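PDB 2WNW: activated BY transcription factor SSRB from Salmonella enterica, which belongs to glycosyl hydrolase family 30, pairing a TIM-barrel domain with a beta-sandwich domain. Local coordinates for residues 214-218 with 257-262; 143-147 with 170-174. One frame throughout, in Å; residues are numbered along the deposited sequence.

Contact 1. Residues 214-218 with 257-262; sequences TAFAV and ANYKGI
Val218 holds CG1 anti to its backbone N (chi1 178°), which leaves CG2 beside that nitrogen and pointed at the amide of Asn258. On the other helix the Asn258 CG stands anti to the carbonyl carbon (chi1 -67°), and this carries the amide back across the gap to lie over Thr214 and Val218. The Val218 and Asn258 side chains cross at about a right angle, with Val218 CG2 3.6 Å from Asn258 OD1. Further along, the same amide lies against Thr214, whose CB is 3.5 Å from Asn258 ND2. Both polar ends have partners elsewhere: Thr214 OG1 shares its proton between, or alternates over, the carbonyls of Val210 and Glu211 in the preceding turn, and Asn258 ND2 bonds to the carbonyl of Ala252. Alongside this, Ile262 brings CD1 to within 3.8 Å of Thr214 CG2, while its CG1 sits 4.1 Å from Val218 CG2. Ala217 CB closes the layer more loosely at 4.4 Å from Ile262 CG1. Gly261 lets the backbones come together beside Val218, the two CA atoms being 5.7 Å apart, and its carbonyl accepts a bond from Arg222 one turn further along helix 210-227. The segment axes cross at 54° and approach to 9.8 Å. In the TIM barrel, these are outer helices, and Ala217 and Ile262 continue inward onto Ile235 and Ile237 of strand 234-239. Methyl groups thus press on an amide whose ND2 is already bonded to a carbonyl of its own chain region, and apolar contacts make up much of the contact.

Contact 2. Residues 143-147 with 170-174; sequences PWSPP and WADII
Ser145 OG is the polar atom gripped on the loop that faces Trp170: it donates to Pro146 O at 2.9 Å, in the carbonyl plane and on a lone pair (C=O...OG angle 134°), and it also bonds to Lys151 NZ. That hydroxyl lies on the far side of the loop from the helix, while Ser145 O looks back at the indole, 3.9 Å from Trp170 CH2. The setting is a beta-alpha unit of the TIM barrel, in which strand 138-143 runs out into this proline-rich loop and helix 167-183 returns along the outside. Trp170 fills the space between them. Its CG is anti to the backbone N (chi1 -179°), which extends the indole from the helix into the loop. Pro146 lies over one face: its CA sits 3.6 Å from the centroid of the six-membered ring and 11° off the normal, a CH-pi contact, and its CG reaches 3.5 Å from Trp170 NE1. On the opposite face Ile174 CD1 is offset toward the rim. Pro143 comes to the ring edge, with CB 3.6 Å from Trp170 CZ2. Pro147 approaches obliquely, placing CD 3.6 Å from Trp170 CZ3. No hydrogen bond links 143-147 to 170-174; three proline rings and Ile174 pack round the indole, with Ile173 CD1 at its edge and Phe216 of helix 210-227 also touching it, in a wholly buried setting. Past the indole, Pro147 CG and Ile173 CD1 reach toward each other, 3.9 Å apart.

Following the chain from the N terminus, contact 2 comes first: strand 138-143 leads into 143-147, and the excursion that follows closes when helix 167-183 brings 170-174 back to it. Only after that does contact 1 open, at 214-218 on helix 210-227; the chain then passes through strand 234-239 and helix 245-252 before 257-262 closes this second loop. The two are thus in series, neither nested nor crossed. Their centres lie about 17 Å apart, yet they touch through Phe216, whose CZ is 3.4 Å from Trp170 CD1. Helix 210-227 is therefore shared ground, meeting helix 256-261 in contact 1 and helix 167-183 through Phe216, around the barrel's outer layer.

Contact 1. Residues 214-218 with 257-262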
# COMPACT_ATOMS: atom_id res chain seq x y z
N THR A 214 -12.31 15.33 -22.47
CA THR A 214 -11.05 15.24 -23.18
C THR A 214 -11.08 16.00 -24.50
O THR A 214 -10.08 16.58 -24.90
CB THR A 214 -10.64 13.76 -23.43
OG1 THR A 214 -11.68 13.07 -24.12
CG2 THR A 214 -10.36 13.05 -22.10
N ALA A 215 -12.23 16.00 -25.18
CA ALA A 215 -12.33 16.74 -26.44
C ALA A 215 -12.16 18.23 -26.16
O ALA A 215 -11.51 18.94 -26.93
CB ALA A 215 -13.69 16.48 -27.10
N PHE A 216 -12.72 18.70 -25.06
CA PHE A 216 -12.61 20.12 -24.72
C PHE A 216 -11.15 20.48 -24.46
O PHE A 216 -10.68 21.53 -24.88
CB PHE A 216 -13.44 20.45 -23.48
CG PHE A 216 -13.52 21.93 -23.20
CD1 PHE A 216 -14.34 22.75 -23.96
CD2 PHE A 216 -12.74 22.50 -22.20
CE1 PHE A 216 -14.38 24.13 -23.73
CE2 PHE A 216 -12.77 23.87 -21.96
CZ PHE A 216 -13.59 24.69 -22.73
N ALA A 217 -10.44 19.59 -23.77
CA ALA A 217 -9.03 19.84 -23.46
C ALA A 217 -8.14 19.81 -24.70
O ALA A 217 -7.35 20.72 -24.94
CB ALA A 217 -8.54 18.80 -22.45
N VAL A 218 -8.28 18.75 -25.49
CA VAL A 218 -7.44 18.57 -26.67
C VAL A 218 -7.87 19.30 -27.95
O VAL A 218 -7.02 19.82 -28.67
CB VAL A 218 -7.30 17.06 -26.98
CG1 VAL A 218 -6.47 16.85 -28.24
CG2 VAL A 218 -6.67 16.35 -25.79
N ALA A 257 -4.49 10.86 -29.07
CA ALA A 257 -4.53 12.32 -29.04
C ALA A 257 -4.67 12.84 -27.61
O ALA A 257 -4.07 13.85 -27.25
CB ALA A 257 -5.69 12.83 -29.90
N ASN A 258 -5.46 12.14 -26.81
CA ASN A 258 -5.66 12.54 -25.42
C ASN A 258 -4.38 12.31 -24.63
O ASN A 258 -3.99 13.15 -23.81
CB ASN A 258 -6.80 11.74 -24.78
CG ASN A 258 -8.14 12.07 -25.40
OD1 ASN A 258 -8.32 13.13 -26.00
ND2 ASN A 258 -9.10 11.17 -25.23
N TYR A 259 -3.74 11.18 -24.87
CA TYR A 259 -2.50 10.87 -24.17
C TYR A 259 -1.47 11.97 -24.41
O TYR A 259 -0.79 12.40 -23.48
CB TYR A 259 -1.93 9.53 -24.66
CG TYR A 259 -0.70 9.12 -23.88
CD1 TYR A 259 -0.82 8.45 -22.66
CD2 TYR A 259 0.57 9.47 -24.32
CE1 TYR A 259 0.31 8.15 -21.90
CE2 TYR A 259 1.70 9.17 -23.57
CZ TYR A 259 1.56 8.51 -22.36
OH TYR A 259 2.68 8.24 -21.61
N LYS A 260 -1.37 12.42 -25.65
CA LYS A 260 -0.42 13.47 -26.00
C LYS A 260 -0.78 14.86 -25.49
O LYS A 260 0.11 15.65 -25.16
CB LYS A 260 -0.23 13.54 -27.52
CG LYS A 260 0.45 12.32 -28.12
CD LYS A 260 0.66 12.49 -29.62
CE LYS A 260 1.44 11.31 -30.20
NZ LYS A 260 1.68 11.47 -31.66
N GLY A 261 -2.07 15.17 -25.41
CA GLY A 261 -2.46 16.50 -24.98
C GLY A 261 -2.82 16.72 -23.52
O GLY A 261 -2.98 17.87 -23.10
N ILE A 262 -2.92 15.65 -22.74
CA ILE A 262 -3.28 15.77 -21.33
C ILE A 262 -2.12 15.33 -20.43
O ILE A 262 -1.56 14.25 -20.62
CB ILE A 262 -4.54 14.93 -21.06
CG1 ILE A 262 -5.70 15.50 -21.88
CG2 ILE A 262 -4.86 14.92 -19.57
CD1 ILE A 262 -6.96 14.67 -21.83

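Contact 2. Residues 143-147 with 170-174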
# COMPACT_ATOMS: atom_id res chain seq x y z
N PRO A 143 -12.65 25.38 -13.49
CA PRO A 143 -14.00 25.95 -13.52
C PRO A 143 -14.98 25.03 -12.79
O PRO A 143 -14.80 23.82 -12.78
CB PRO A 143 -14.34 26.00 -15.02
CG PRO A 143 -13.08 25.55 -15.74
CD PRO A 143 -12.35 24.70 -14.76
N TRP A 144 -15.99 25.62 -12.17
CA TRP A 144 -17.02 24.85 -11.51
C TRP A 144 -18.22 24.87 -12.46
O TRP A 144 -19.04 23.95 -12.48
CB TRP A 144 -17.39 25.49 -10.16
CG TRP A 144 -16.70 24.88 -8.96
CD1 TRP A 144 -17.30 24.20 -7.94
CD2 TRP A 144 -15.30 24.91 -8.65
NE1 TRP A 144 -16.36 23.82 -7.01
CE2 TRP A 144 -15.12 24.24 -7.42
CE3 TRP A 144 -14.17 25.44 -9.29
CZ2 TRP A 144 -13.87 24.09 -6.81
CZ3 TRP A 144 -12.92 25.29 -8.69
CH2 TRP A 144 -12.78 24.62 -7.46
N SER A 145 -18.32 25.92 -13.27
CA SER A 145 -19.41 26.02 -14.24
C SER A 145 -19.28 27.15 -15.25
O SER A 145 -18.84 28.25 -14.92
CB SER A 145 -20.76 26.19 -13.52
OG SER A 145 -21.81 26.40 -14.46
N PRO A 146 -19.65 26.88 -16.52
CA PRO A 146 -19.59 27.89 -17.58
C PRO A 146 -20.75 28.84 -17.28
O PRO A 146 -21.56 28.57 -16.39
CB PRO A 146 -19.85 27.08 -18.85
CG PRO A 146 -19.35 25.70 -18.50
CD PRO A 146 -19.87 25.53 -17.08
N PRO A 147 -20.85 29.96 -18.01
CA PRO A 147 -21.95 30.91 -17.76
C PRO A 147 -23.28 30.17 -17.96
O PRO A 147 -23.36 29.23 -18.74
CB PRO A 147 -21.73 31.99 -18.82
CG PRO A 147 -20.24 31.95 -19.05
CD PRO A 147 -19.95 30.46 -19.07
N TRP A 170 -16.69 28.92 -24.64
CA TRP A 170 -16.25 28.70 -23.26
C TRP A 170 -14.72 28.67 -23.25
O TRP A 170 -14.09 29.24 -22.36
CB TRP A 170 -16.82 27.38 -22.73
CG TRP A 170 -16.45 27.03 -21.29
CD1 TRP A 170 -16.17 25.79 -20.80
CD2 TRP A 170 -16.39 27.93 -20.16
NE1 TRP A 170 -15.94 25.84 -19.45
CE2 TRP A 170 -16.06 27.14 -19.03
CE3 TRP A 170 -16.58 29.31 -19.99
CZ2 TRP A 170 -15.92 27.69 -17.75
CZ3 TRP A 170 -16.43 29.85 -18.72
CH2 TRP A 170 -16.11 29.04 -17.61
N ALA A 171 -14.13 28.00 -24.23
CA ALA A 171 -12.68 27.93 -24.31
C ALA A 171 -12.11 29.34 -24.47
O ALA A 171 -11.09 29.68 -23.86
CB ALA A 171 -12.25 27.06 -25.48
N ASP A 172 -12.77 30.17 -25.27
CA ASP A 172 -12.32 31.54 -25.48
C ASP A 172 -12.39 32.36 -24.19
O ASP A 172 -11.54 33.20 -23.94
CB ASP A 172 -13.13 32.25 -26.57
CG ASP A 172 -12.80 31.75 -27.97
OD1 ASP A 172 -11.68 31.23 -28.16
OD2 ASP A 172 -13.64 31.91 -28.87
N ILE A 173 -13.42 32.11 -23.38
CA ILE A 173 -13.55 32.83 -22.12
C ILE A 173 -12.40 32.45 -21.19
O ILE A 173 -11.83 33.32 -20.52
CB ILE A 173 -14.88 32.50 -21.41
CG1 ILE A 173 -16.05 33.09 -22.19
CG2 ILE A 173 -14.86 33.04 -19.97
CD1 ILE A 173 -17.39 32.83 -21.57
N ILE A 174 -12.07 31.17 -21.16
CA ILE A 174 -10.97 30.69 -20.32
C ILE A 174 -9.66 31.35 -20.74
O ILE A 174 -8.84 31.69 -19.90
CB ILE A 174 -10.85 29.15 -20.37
CG1 ILE A 174 -12.08 28.52 -19.70
CG2 ILE A 174 -9.58 28.70 -19.67
CD1 ILE A 174 -12.15 27.01 -19.83